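Local coordinates for 3-oxoadipate enol-lactonase (Burkholderia xenovorans, PDB 2XUA), which probably hydrolyses the enol-lactone of 3-oxoadipate, a ring-opening step in the bacterial breakdown of catechol, at residues Val136-Lys141 / Asp152-Arg157; Leu35-Ser40 / Pro156-Ala161; Tyr58-His63 / Ala187-Ala192. All blocks are in the same frame, centred on the assembly; numbering follows the deposited sequence.

In the fold
Leaving strand 28-32, the chain first runs through the loop 35-40, then along strand 54-58 into the loop 58-63. The probable cap helices follow strand 117-123. Interaction 1 closes a short span of ten, mostly helical, residues, from helix 132-145 to the end region of the next helix. Interaction 2 brings the loop 156-161 back to 35-40, and interaction 3 brings helix 183-195 back to 58-63, so these two long-range closures cross, while interaction 1 falls wholly within the span of interaction 3. Interactions 1 and 2 share Pro156 and Arg157 and both touch laevulinic acid. Interactions 2 and 3 meet where Gly36 N bonds His63 NE2, joining two loops that each meet the cap.

Interaction 1. Residues Val136-Lys141 / Asp152-Arg157; sequences VPRAVK and DAVLPR. With SHF (laevulinic acid), chain C.
In the laevulinic acid pocket, Arg138 and Arg157 hold the carboxylate, while Val154 packs between Arg138 and the ketone end. Arg157 makes the firmer grip: its NE donates to O1 of the ligand at 2.8 Å with an N-H...O angle of 150°. Arg157 NH2 adds a long, weak bond to ligand OH1 at 3.5 Å, and because OH1 lies in the guanidinium plane, the carboxylate is met along the edge of the group. Arg138, from helix 132-145, gives ligand OH1 a second weak bond from its NH2, 3.4 Å long. The two cations approach to 4.1 Å, Arg138 NH2 to Arg157 NE, a closeness the shared carboxylate probably offsets. Val154 packs against Arg138: its CG2 lies over one face of the guanidinium, 3.9 Å from Arg138 NH1. Val154 CG1, anti to the backbone N (chi1 173°), points to the ligand and comes 3.5 Å from its O4. Tyr186 OH supplies a further hydrogen bond to the ligand. Arg138 rests on Tyr186 and Cys190 of helix 183-195, whereas Val154 of helix 147-154 packs on Phe178 of helix 168-179.

Interaction 2. Residues Leu35-Ser40 / Pro156-Ala161; sequences LGTDLS and PRWFTA. With SHF (laevulinic acid), chain C.
Trp158 turns the six-membered part of its indole to the backbone of Leu35 and Gly36, and no hydrogen bond joins the two segments. Leu35 O comes within 3.3 Å of Trp158 CZ2, and Gly36 O lies in the ring plane at the edge, 3.8 Å from Trp158 CH2. The methyl CG2 of Thr37 touches the same corner obliquely, 3.6 Å from Trp158 CH2. Laevulinic acid fits between the two segments: Leu35 sets CD2 3.6 Å from ligand O4, and the indole edge faces the ketone end. With its CG anti to the backbone N (chi1 -177°), Leu35 keeps its branch alongside that ketone. In the second shell, Thr37 OG1 bonds Ser34 O, and His63 NE2 bonds Gly36 N. Farther along, Asp38 OD1 accepts from Ser40 N at 3.0 Å, an Asx turn, and from Ser40 OG on its syn side. The indole also meets the ring of His244, part of a probable Ser-His-Asp triad with Ser100 and Asp217. The 35-40 loop links strand 28-32 to helix 43-52; facing it, 156-161 joins helices 147-154 and 161-166, with Trp158 packed on Ile174 of helix 168-179.

Interaction 3. Residues Tyr58-His63 / Ala187-Ala192; sequences YDTRGH and ASNCEA
A type II beta turn, Thr60 to His63, closed by His63 N to Thr60 O at 3.0 Å, faces helix 183-195, with Gly62 and Asn189 the nearest CA pair at 7.4 Å. In this alpha/beta hydrolase fold the turn follows strand 54-58 of the central sheet, and the helix lies among those inserted between strands 117-123 and 209-214, probably the cap. Asn189 carries the contact. Asn189 ND2 donates to Arg61 O at 3.0 Å (153°). The acceptor lies near the amide plane, and the donor is tilted 27° from the carbonyl plane. CG anti to the carbonyl carbon (chi1 -80°) sends the amide across to the turn, where its OD1 side passes Thr60 CG2. Gly62, at positive phi, has its CA 4.2 Å from Asn189 ND2. A weak bond from ND2 to Gly185 O, one turn back on the helix, adds to the hold on the amide. Beyond the contact, Arg61 forms a salt bridge with Asp81 and a cation-pi contact with Tyr73. His63 NE2 is paired with Gly36 N; CE1 of its imidazole stands 3.2 Å from Asn189 ND2, which sits at the ring's edge. Arg61 O thus takes two donors from opposite faces of its carbonyl plane: Asn189 ND2 and, at 3.1 Å, His63 ND1.

Interaction 1. Residues Val136-Lys141 / Asp152-Arg157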
ATOM      1  N   VAL B 136      21.074   1.392  18.072  1.00 21.52           N
ATOM      2  CA  VAL B 136      22.246   2.124  17.566  1.00 20.85           C
ATOM      3  C   VAL B 136      22.802   1.454  16.285  1.00 21.30           C
ATOM      4  O   VAL B 136      22.952   2.126  15.245  1.00 20.60           O
ATOM      5  CB  VAL B 136      23.290   2.367  18.703  1.00 21.26           C
ATOM      6  CG1 VAL B 136      24.614   2.905  18.152  1.00 23.95           C
ATOM      7  CG2 VAL B 136      22.736   3.331  19.703  1.00 19.30           C
ATOM      8  N   PRO B 137      23.045   0.118  16.315  1.00 20.70           N
ATOM      9  CA  PRO B 137      23.459  -0.627  15.112  1.00 21.63           C
ATOM     10  C   PRO B 137      22.394  -0.626  14.021  1.00 21.22           C
ATOM     11  O   PRO B 137      22.695  -0.649  12.840  1.00 22.40           O
ATOM     12  CB  PRO B 137      23.605  -2.086  15.605  1.00 21.72           C
ATOM     13  CG  PRO B 137      23.708  -1.999  17.077  1.00 22.50           C
ATOM     14  CD  PRO B 137      23.027  -0.739  17.533  1.00 21.79           C
ATOM     15  N   ARG B 138      21.141  -0.611  14.415  1.00 21.68           N
ATOM     16  CA  ARG B 138      20.062  -0.568  13.448  1.00 20.48           C
ATOM     17  C   ARG B 138      20.132   0.659  12.561  1.00 19.40           C
ATOM     18  O   ARG B 138      20.014   0.551  11.322  1.00 19.43           O
ATOM     19  CB  ARG B 138      18.726  -0.619  14.175  1.00 21.62           C
ATOM     20  CG  ARG B 138      17.569  -0.890  13.202  1.00 25.75           C
ATOM     21  CD  ARG B 138      16.276  -0.786  13.943  1.00 31.17           C
ATOM     22  NE  ARG B 138      15.782  -1.939  14.711  1.00 37.61           N
ATOM     23  CZ  ARG B 138      16.139  -3.213  14.581  1.00 37.52           C
ATOM     24  NH1 ARG B 138      17.071  -3.565  13.704  1.00 40.27           N
ATOM     25  NH2 ARG B 138      15.549  -4.144  15.355  1.00 33.13           N
ATOM     26  N   ALA B 139      20.331   1.816  13.201  1.00 18.62           N
ATOM     27  CA  ALA B 139      20.447   3.108  12.559  1.00 18.57           C
ATOM     28  C   ALA B 139      21.656   3.148  11.687  1.00 18.37           C
ATOM     29  O   ALA B 139      21.591   3.651  10.582  1.00 17.45           O
ATOM     30  CB  ALA B 139      20.525   4.240  13.625  1.00 17.49           C
ATOM     31  N   VAL B 140      22.755   2.579  12.160  1.00 18.98           N
ATOM     32  CA  VAL B 140      23.990   2.515  11.346  1.00 20.20           C
ATOM     33  C   VAL B 140      23.744   1.702  10.080  1.00 20.01           C
ATOM     34  O   VAL B 140      24.076   2.107   8.953  1.00 20.23           O
ATOM     35  CB  VAL B 140      25.213   1.882  12.153  1.00 20.59           C
ATOM     36  CG1 VAL B 140      26.343   1.515  11.162  1.00 19.86           C
ATOM     37  CG2 VAL B 140      25.705   2.815  13.234  1.00 20.93           C
ATOM     38  N   LYS B 141      23.136   0.542  10.262  1.00 21.95           N
ATOM     39  CA  LYS B 141      22.872  -0.344   9.154  1.00 21.82           C
ATOM     40  C   LYS B 141      21.939   0.334   8.138  1.00 21.14           C
ATOM     41  O   LYS B 141      22.185   0.273   6.934  1.00 20.48           O
ATOM     42  CB  LYS B 141      22.288  -1.657   9.641  1.00 22.94           C
ATOM     43  CG  LYS B 141      22.379  -2.772   8.595  1.00 27.86           C
ATOM     44  CD  LYS B 141      21.766  -4.096   9.066  1.00 32.21           C
ATOM     45  CE  LYS B 141      22.326  -5.254   8.200  1.00 36.48           C
ATOM     46  NZ  LYS B 141      23.474  -5.942   8.885  1.00 38.91           N
ATOM     47  N   ASP B 152      15.666  -8.197   5.912  1.00 31.76           N
ATOM     48  CA  ASP B 152      15.807  -9.657   6.142  1.00 32.73           C
ATOM     49  C   ASP B 152      15.930  -9.948   7.638  1.00 31.92           C
ATOM     50  O   ASP B 152      15.550 -11.027   8.109  1.00 33.47           O
ATOM     51  CB  ASP B 152      16.997 -10.282   5.410  1.00 33.77           C
ATOM     52  CG  ASP B 152      16.892 -10.179   3.879  1.00 39.49           C
ATOM     53  OD1 ASP B 152      15.809 -10.484   3.271  1.00 39.84           O
ATOM     54  OD2 ASP B 152      17.946  -9.800   3.291  1.00 41.76           O
ATOM     55  N   ALA B 153      16.451  -8.986   8.386  1.00 29.99           N
ATOM     56  CA  ALA B 153      16.601  -9.129   9.817  1.00 29.89           C
ATOM     57  C   ALA B 153      15.336  -8.734  10.538  1.00 28.69           C
ATOM     58  O   ALA B 153      14.976  -9.356  11.529  1.00 29.49           O
ATOM     59  CB  ALA B 153      17.763  -8.273  10.330  1.00 30.79           C
ATOM     60  N   VAL B 154      14.671  -7.686  10.051  1.00 26.90           N
ATOM     61  CA  VAL B 154      13.520  -7.096  10.786  1.00 25.58           C
ATOM     62  C   VAL B 154      12.218  -7.829  10.578  1.00 24.43           C
ATOM     63  O   VAL B 154      11.510  -8.118  11.545  1.00 23.98           O
ATOM     64  CB  VAL B 154      13.344  -5.564  10.534  1.00 25.30           C
ATOM     65  CG1 VAL B 154      12.027  -5.043  11.171  1.00 22.75           C
ATOM     66  CG2 VAL B 154      14.563  -4.838  11.058  1.00 26.67           C
ATOM     67  N   LEU B 155      11.907  -8.155   9.333  1.00 22.47           N
ATOM     68  CA  LEU B 155      10.596  -8.785   9.002  1.00 23.17           C
ATOM     69  C   LEU B 155      10.247 -10.058   9.731  1.00 20.97           C
ATOM     70  O   LEU B 155       9.105 -10.267  10.107  1.00 20.09           O
ATOM     71  CB  LEU B 155      10.447  -8.992   7.486  1.00 24.06           C
ATOM     72  CG  LEU B 155       9.912  -7.772   6.721  1.00 28.40           C
ATOM     73  CD1 LEU B 155      10.262  -6.433   7.341  1.00 30.47           C
ATOM     74  CD2 LEU B 155      10.360  -7.801   5.242  1.00 27.21           C
ATOM     75  N   PRO B 156      11.229 -10.940   9.930  1.00 20.98           N
ATOM     76  CA  PRO B 156      10.913 -12.127  10.684  1.00 20.38           C
ATOM     77  C   PRO B 156      10.556 -11.814  12.112  1.00 19.73           C
ATOM     78  O   PRO B 156       9.968 -12.669  12.782  1.00 20.66           O
ATOM     79  CB  PRO B 156      12.220 -12.954  10.620  1.00 20.52           C
ATOM     80  CG  PRO B 156      12.826 -12.492   9.304  1.00 23.37           C
ATOM     81  CD  PRO B 156      12.593 -10.997   9.391  1.00 21.41           C
ATOM     82  N   ARG B 157      10.892 -10.622  12.601  1.00 18.62           N
ATOM     83  CA  ARG B 157      10.473 -10.281  13.970  1.00 17.91           C
ATOM     84  C   ARG B 157       9.006  -9.840  14.039  1.00 16.82           C
ATOM     85  O   ARG B 157       8.475  -9.618  15.134  1.00 15.35           O
ATOM     86  CB  ARG B 157      11.389  -9.191  14.543  1.00 18.77           C
ATOM     87  CG  ARG B 157      12.808  -9.756  14.849  1.00 21.19           C
ATOM     88  CD  ARG B 157      13.851  -8.620  14.901  1.00 21.81           C
ATOM     89  NE  ARG B 157      13.645  -7.691  16.024  1.00 28.62           N
ATOM     90  CZ  ARG B 157      13.797  -7.993  17.329  1.00 34.28           C
ATOM     91  NH1 ARG B 157      14.135  -9.237  17.724  1.00 30.66           N
ATOM     92  NH2 ARG B 157      13.599  -7.040  18.247  1.00 32.89           N
TER
HETATM   93  C4  SHF C1265      10.909  -1.900  13.044  1.00 26.30           C
HETATM   94  C5  SHF C1265       9.393  -1.716  13.188  1.00 24.90           C
HETATM   95  C3  SHF C1265      11.731  -2.451  14.221  1.00 26.34           C
HETATM   96  C2  SHF C1265      11.017  -3.305  15.300  1.00 34.54           C
HETATM   97  C1  SHF C1265      12.020  -4.272  16.060  1.00 35.39           C
HETATM   98  O4  SHF C1265      11.464  -1.646  11.959  1.00 18.91           O
HETATM   99  O1  SHF C1265      12.033  -5.434  15.614  1.00 36.43           O
HETATM  100  OH1 SHF C1265      12.672  -3.902  17.095  1.00 37.78           O

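Interaction 2. Residues Leu35-Ser40 / Pro156-Ala161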
ATOM      1  N   LEU B  35       7.334   1.588  13.222  1.00 12.18           N
ATOM      2  CA  LEU B  35       8.531   1.834  12.416  1.00 13.19           C
ATOM      3  C   LEU B  35       8.626   0.957  11.155  1.00 11.61           C
ATOM      4  O   LEU B  35       8.503  -0.249  11.237  1.00 12.40           O
ATOM      5  CB  LEU B  35       9.792   1.649  13.296  1.00 13.91           C
ATOM      6  CG  LEU B  35      11.136   1.911  12.683  1.00 15.69           C
ATOM      7  CD1 LEU B  35      11.267   3.388  12.357  1.00 13.09           C
ATOM      8  CD2 LEU B  35      12.171   1.442  13.696  1.00 18.31           C
ATOM      9  N   GLY B  36       8.938   1.567   9.993  1.00 11.45           N
ATOM     10  CA  GLY B  36       9.103   0.845   8.729  1.00 11.89           C
ATOM     11  C   GLY B  36       7.770   0.435   8.094  1.00 11.99           C
ATOM     12  O   GLY B  36       7.763  -0.401   7.202  1.00 12.08           O
ATOM     13  N   THR B  37       6.641   1.029   8.536  1.00 11.86           N
ATOM     14  CA  THR B  37       5.346   0.749   7.870  1.00 12.53           C
ATOM     15  C   THR B  37       4.769   2.066   7.371  1.00 12.67           C
ATOM     16  O   THR B  37       5.266   3.130   7.702  1.00 12.65           O
ATOM     17  CB  THR B  37       4.318   0.078   8.809  1.00 10.42           C
ATOM     18  OG1 THR B  37       3.980   0.997   9.844  1.00 13.24           O
ATOM     19  CG2 THR B  37       4.920  -1.180   9.459  1.00 12.83           C
ATOM     20  N   ASP B  38       3.701   1.992   6.604  1.00 12.01           N
ATOM     21  CA  ASP B  38       2.958   3.190   6.291  1.00 10.89           C
ATOM     22  C   ASP B  38       1.506   2.939   6.641  1.00 12.63           C
ATOM     23  O   ASP B  38       1.179   1.907   7.214  1.00 10.40           O
ATOM     24  CB  ASP B  38       3.149   3.611   4.837  1.00 12.19           C
ATOM     25  CG  ASP B  38       2.441   2.728   3.832  1.00 14.16           C
ATOM     26  OD1 ASP B  38       1.817   1.748   4.217  1.00 14.64           O
ATOM     27  OD2 ASP B  38       2.494   3.041   2.615  1.00 14.28           O
ATOM     28  N   LEU B  39       0.617   3.877   6.284  1.00 11.88           N
ATOM     29  CA  LEU B  39      -0.735   3.774   6.782  1.00 11.49           C
ATOM     30  C   LEU B  39      -1.568   2.619   6.238  1.00 11.41           C
ATOM     31  O   LEU B  39      -2.667   2.382   6.760  1.00 11.35           O
ATOM     32  CB  LEU B  39      -1.428   5.130   6.700  1.00 11.60           C
ATOM     33  CG  LEU B  39      -2.121   5.827   5.511  1.00 19.16           C
ATOM     34  CD1 LEU B  39      -1.588   7.131   5.139  1.00 13.81           C
ATOM     35  CD2 LEU B  39      -2.675   5.027   4.315  1.00 17.94           C
ATOM     36  N   SER B  40      -1.062   1.913   5.209  1.00 11.13           N
ATOM     37  CA  SER B  40      -1.712   0.696   4.698  1.00 11.75           C
ATOM     38  C   SER B  40      -1.723  -0.420   5.717  1.00 12.74           C
ATOM     39  O   SER B  40      -2.533  -1.382   5.623  1.00 11.37           O
ATOM     40  CB  SER B  40      -1.048   0.211   3.375  1.00 10.00           C
ATOM     41  OG  SER B  40       0.297  -0.306   3.579  1.00 12.55           O
ATOM     42  N   PRO B 156      11.229 -10.940   9.930  1.00 20.98           N
ATOM     43  CA  PRO B 156      10.913 -12.127  10.684  1.00 20.38           C
ATOM     44  C   PRO B 156      10.556 -11.814  12.112  1.00 19.73           C
ATOM     45  O   PRO B 156       9.968 -12.669  12.782  1.00 20.66           O
ATOM     46  CB  PRO B 156      12.220 -12.954  10.620  1.00 20.52           C
ATOM     47  CG  PRO B 156      12.826 -12.492   9.304  1.00 23.37           C
ATOM     48  CD  PRO B 156      12.593 -10.997   9.391  1.00 21.41           C
ATOM     49  N   ARG B 157      10.892 -10.622  12.601  1.00 18.62           N
ATOM     50  CA  ARG B 157      10.473 -10.281  13.970  1.00 17.91           C
ATOM     51  C   ARG B 157       9.006  -9.840  14.039  1.00 16.82           C
ATOM     52  O   ARG B 157       8.475  -9.618  15.134  1.00 15.35           O
ATOM     53  CB  ARG B 157      11.389  -9.191  14.543  1.00 18.77           C
ATOM     54  CG  ARG B 157      12.808  -9.756  14.849  1.00 21.19           C
ATOM     55  CD  ARG B 157      13.851  -8.620  14.901  1.00 21.81           C
ATOM     56  NE  ARG B 157      13.645  -7.691  16.024  1.00 28.62           N
ATOM     57  CZ  ARG B 157      13.797  -7.993  17.329  1.00 34.28           C
ATOM     58  NH1 ARG B 157      14.135  -9.237  17.724  1.00 30.66           N
ATOM     59  NH2 ARG B 157      13.599  -7.040  18.247  1.00 32.89           N
ATOM     60  N   TRP B 158       8.367  -9.684  12.883  1.00 15.58           N
ATOM     61  CA  TRP B 158       7.022  -9.086  12.832  1.00 14.55           C
ATOM     62  C   TRP B 158       5.940 -10.131  12.723  1.00 15.03           C
ATOM     63  O   TRP B 158       4.815  -9.885  13.125  1.00 15.97           O
ATOM     64  CB  TRP B 158       6.927  -8.181  11.599  1.00 13.26           C
ATOM     65  CG  TRP B 158       7.636  -6.867  11.764  1.00 17.14           C
ATOM     66  CD1 TRP B 158       8.492  -6.466  12.778  1.00 17.52           C
ATOM     67  CD2 TRP B 158       7.537  -5.763  10.856  1.00 14.33           C
ATOM     68  NE1 TRP B 158       8.954  -5.176  12.516  1.00 19.23           N
ATOM     69  CE2 TRP B 158       8.363  -4.733  11.346  1.00 18.57           C
ATOM     70  CE3 TRP B 158       6.839  -5.573   9.653  1.00 15.36           C
ATOM     71  CZ2 TRP B 158       8.505  -3.530  10.681  1.00 18.35           C
ATOM     72  CZ3 TRP B 158       6.953  -4.369   9.005  1.00 15.37           C
ATOM     73  CH2 TRP B 158       7.803  -3.358   9.512  1.00 17.28           C
ATOM     74  N   PHE B 159       6.258 -11.303  12.164  1.00 15.16           N
ATOM     75  CA  PHE B 159       5.236 -12.353  12.020  1.00 15.57           C
ATOM     76  C   PHE B 159       5.808 -13.659  12.451  1.00 16.76           C
ATOM     77  O   PHE B 159       7.032 -13.821  12.327  1.00 15.71           O
ATOM     78  CB  PHE B 159       4.836 -12.463  10.529  1.00 15.31           C
ATOM     79  CG  PHE B 159       4.244 -11.187   9.979  1.00 15.95           C
ATOM     80  CD1 PHE B 159       2.972 -10.788  10.330  1.00 16.09           C
ATOM     81  CD2 PHE B 159       4.991 -10.370   9.154  1.00 17.01           C
ATOM     82  CE1 PHE B 159       2.397  -9.595   9.830  1.00 15.87           C
ATOM     83  CE2 PHE B 159       4.434  -9.182   8.653  1.00 20.82           C
ATOM     84  CZ  PHE B 159       3.091  -8.814   8.988  1.00 12.50           C
ATOM     85  N   THR B 160       4.974 -14.596  12.925  1.00 16.76           N
ATOM     86  CA  THR B 160       5.493 -15.958  13.182  1.00 17.91           C
ATOM     87  C   THR B 160       5.899 -16.568  11.836  1.00 18.83           C
ATOM     88  O   THR B 160       5.445 -16.096  10.766  1.00 17.25           O
ATOM     89  CB  THR B 160       4.450 -16.847  13.889  1.00 19.38           C
ATOM     90  OG1 THR B 160       3.290 -16.967  13.041  1.00 18.12           O
ATOM     91  CG2 THR B 160       4.052 -16.193  15.230  1.00 18.33           C
ATOM     92  N   ALA B 161       6.838 -17.511  11.876  1.00 17.57           N
ATOM     93  CA  ALA B 161       7.268 -18.269  10.689  1.00 18.25           C
ATOM     94  C   ALA B 161       6.074 -18.831   9.926  1.00 17.45           C
ATOM     95  O   ALA B 161       6.044 -18.837   8.681  1.00 18.96           O
ATOM     96  CB  ALA B 161       8.218 -19.444  11.088  1.00 17.07           C
TER
HETATM   97  C4  SHF C1265      10.909  -1.900  13.044  1.00 26.30           C
HETATM   98  C5  SHF C1265       9.393  -1.716  13.188  1.00 24.90           C
HETATM   99  C3  SHF C1265      11.731  -2.451  14.221  1.00 26.34           C
HETATM  100  C2  SHF C1265      11.017  -3.305  15.300  1.00 34.54           C
HETATM  101  C1  SHF C1265      12.020  -4.272  16.060  1.00 35.39           C
HETATM  102  O4  SHF C1265      11.464  -1.646  11.959  1.00 18.91           O
HETATM  103  O1  SHF C1265      12.033  -5.434  15.614  1.00 36.43           O
HETATM  104  OH1 SHF C1265      12.672  -3.902  17.095  1.00 37.78           O

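Interaction 3. Residues Tyr58-His63 / Ala187-Ala192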
ATOM      1  N   TYR B  58      -2.151   8.243   9.224  1.00 10.89           N
ATOM      2  CA  TYR B  58      -1.165   9.127   8.669  1.00 11.98           C
ATOM      3  C   TYR B  58       0.154   8.369   8.544  1.00 13.29           C
ATOM      4  O   TYR B  58       0.349   7.333   9.178  1.00 13.42           O
ATOM      5  CB  TYR B  58      -1.037  10.409   9.556  1.00 11.75           C
ATOM      6  CG  TYR B  58      -0.363  10.160  10.874  1.00 13.55           C
ATOM      7  CD1 TYR B  58       0.987  10.514  11.080  1.00 13.94           C
ATOM      8  CD2 TYR B  58      -1.060   9.614  11.938  1.00  9.96           C
ATOM      9  CE1 TYR B  58       1.633  10.240  12.321  1.00 12.46           C
ATOM     10  CE2 TYR B  58      -0.436   9.347  13.168  1.00 11.83           C
ATOM     11  CZ  TYR B  58       0.910   9.643  13.328  1.00 13.41           C
ATOM     12  OH  TYR B  58       1.503   9.395  14.530  1.00 17.08           O
ATOM     13  N   ASP B  59       1.021   8.870   7.683  1.00 13.18           N
ATOM     14  CA  ASP B  59       2.387   8.365   7.589  1.00 13.72           C
ATOM     15  C   ASP B  59       3.240   9.164   8.561  1.00 14.92           C
ATOM     16  O   ASP B  59       3.407  10.392   8.430  1.00 13.18           O
ATOM     17  CB  ASP B  59       2.904   8.462   6.158  1.00 11.07           C
ATOM     18  CG  ASP B  59       2.295   7.377   5.250  1.00 13.62           C
ATOM     19  OD1 ASP B  59       1.681   6.465   5.777  1.00 13.64           O
ATOM     20  OD2 ASP B  59       2.425   7.403   4.014  1.00 14.32           O
ATOM     21  N   THR B  60       3.795   8.451   9.530  1.00 16.04           N
ATOM     22  CA  THR B  60       4.705   9.094  10.504  1.00 15.61           C
ATOM     23  C   THR B  60       5.837   9.800   9.748  1.00 15.52           C
ATOM     24  O   THR B  60       6.243   9.374   8.678  1.00 15.47           O
ATOM     25  CB  THR B  60       5.271   7.985  11.422  1.00 15.87           C
ATOM     26  OG1 THR B  60       4.189   7.318  12.096  1.00 16.28           O
ATOM     27  CG2 THR B  60       6.255   8.582  12.511  1.00 14.15           C
ATOM     28  N   ARG B  61       6.381  10.886  10.281  1.00 16.74           N
ATOM     29  CA  ARG B  61       7.514  11.523   9.597  1.00 17.09           C
ATOM     30  C   ARG B  61       8.603  10.474   9.291  1.00 16.70           C
ATOM     31  O   ARG B  61       8.807   9.522  10.035  1.00 15.91           O
ATOM     32  CB  ARG B  61       8.127  12.655  10.466  1.00 17.18           C
ATOM     33  CG  ARG B  61       8.509  12.220  11.845  1.00 19.90           C
ATOM     34  CD  ARG B  61       9.472  13.351  12.438  1.00 25.12           C
ATOM     35  NE  ARG B  61       8.706  14.591  12.662  1.00 24.64           N
ATOM     36  CZ  ARG B  61       9.220  15.821  12.742  1.00 30.70           C
ATOM     37  NH1 ARG B  61      10.534  16.020  12.618  1.00 29.84           N
ATOM     38  NH2 ARG B  61       8.416  16.855  12.983  1.00 27.40           N
ATOM     39  N   GLY B  62       9.270  10.661   8.181  1.00 17.44           N
ATOM     40  CA  GLY B  62      10.294   9.741   7.703  1.00 18.07           C
ATOM     41  C   GLY B  62       9.749   8.519   6.991  1.00 18.24           C
ATOM     42  O   GLY B  62      10.548   7.684   6.592  1.00 17.79           O
ATOM     43  N   HIS B  63       8.408   8.392   6.886  1.00 17.45           N
ATOM     44  CA  HIS B  63       7.761   7.166   6.336  1.00 16.71           C
ATOM     45  C   HIS B  63       6.811   7.461   5.188  1.00 17.21           C
ATOM     46  O   HIS B  63       6.293   8.578   5.030  1.00 17.15           O
ATOM     47  CB  HIS B  63       6.939   6.425   7.409  1.00 15.85           C
ATOM     48  CG  HIS B  63       7.768   5.807   8.509  1.00 17.69           C
ATOM     49  ND1 HIS B  63       8.321   6.546   9.537  1.00 16.90           N
ATOM     50  CD2 HIS B  63       8.133   4.516   8.733  1.00 13.72           C
ATOM     51  CE1 HIS B  63       8.997   5.736  10.339  1.00 19.61           C
ATOM     52  NE2 HIS B  63       8.885   4.498   9.881  1.00 14.54           N
ATOM     53  N   ALA B 187      16.205   5.551  10.215  1.00 17.99           N
ATOM     54  CA  ALA B 187      17.226   5.740  11.259  1.00 18.92           C
ATOM     55  C   ALA B 187      16.859   6.881  12.257  1.00 18.94           C
ATOM     56  O   ALA B 187      17.049   6.746  13.469  1.00 20.74           O
ATOM     57  CB  ALA B 187      18.576   6.013  10.592  1.00 18.00           C
ATOM     58  N   SER B 188      16.317   7.999  11.788  1.00 19.56           N
ATOM     59  CA  SER B 188      16.008   9.063  12.754  1.00 19.43           C
ATOM     60  C   SER B 188      14.938   8.659  13.755  1.00 18.34           C
ATOM     61  O   SER B 188      14.918   9.149  14.874  1.00 16.67           O
ATOM     62  CB  SER B 188      15.607  10.363  12.067  1.00 20.47           C
ATOM     63  OG  SER B 188      16.681  10.815  11.272  1.00 23.76           O
ATOM     64  N   ASN B 189      14.021   7.793  13.317  1.00 18.62           N
ATOM     65  CA  ASN B 189      12.972   7.252  14.191  1.00 17.26           C
ATOM     66  C   ASN B 189      13.587   6.232  15.115  1.00 17.24           C
ATOM     67  O   ASN B 189      13.214   6.151  16.295  1.00 20.10           O
ATOM     68  CB  ASN B 189      11.824   6.667  13.345  1.00 16.86           C
ATOM     69  CG  ASN B 189      10.886   7.765  12.831  1.00 14.40           C
ATOM     70  OD1 ASN B 189      10.230   8.398  13.622  1.00 15.73           O
ATOM     71  ND2 ASN B 189      10.868   8.022  11.542  1.00 10.75           N
ATOM     72  N   CYS B 190      14.571   5.481  14.639  1.00 17.20           N
ATOM     73  CA  CYS B 190      15.298   4.612  15.574  1.00 17.94           C
ATOM     74  C   CYS B 190      15.809   5.404  16.772  1.00 17.46           C
ATOM     75  O   CYS B 190      15.625   5.006  17.923  1.00 16.09           O
ATOM     76  CB  CYS B 190      16.489   3.961  14.870  1.00 17.92           C
ATOM     77  SG  CYS B 190      16.037   2.709  13.638  1.00 18.79           S
ATOM     78  N   GLU B 191      16.432   6.541  16.453  1.00 18.18           N
ATOM     79  CA  GLU B 191      16.956   7.468  17.444  1.00 18.96           C
ATOM     80  C   GLU B 191      15.863   7.961  18.373  1.00 19.34           C
ATOM     81  O   GLU B 191      15.990   7.848  19.614  1.00 18.79           O
ATOM     82  CB  GLU B 191      17.728   8.596  16.742  1.00 18.65           C
ATOM     83  CG  GLU B 191      19.052   8.056  16.225  1.00 20.41           C
ATOM     84  CD  GLU B 191      19.757   8.909  15.138  1.00 25.45           C
ATOM     85  OE1 GLU B 191      19.117   9.672  14.382  1.00 28.53           O
ATOM     86  OE2 GLU B 191      20.980   8.715  14.989  1.00 25.12           O
ATOM     87  N   ALA B 192      14.733   8.403  17.792  1.00 19.28           N
ATOM     88  CA  ALA B 192      13.616   8.791  18.649  1.00 18.26           C
ATOM     89  C   ALA B 192      13.145   7.766  19.655  1.00 17.95           C
ATOM     90  O   ALA B 192      12.834   8.121  20.813  1.00 18.02           O
ATOM     91  CB  ALA B 192      12.399   9.334  17.819  1.00 18.26           C
TER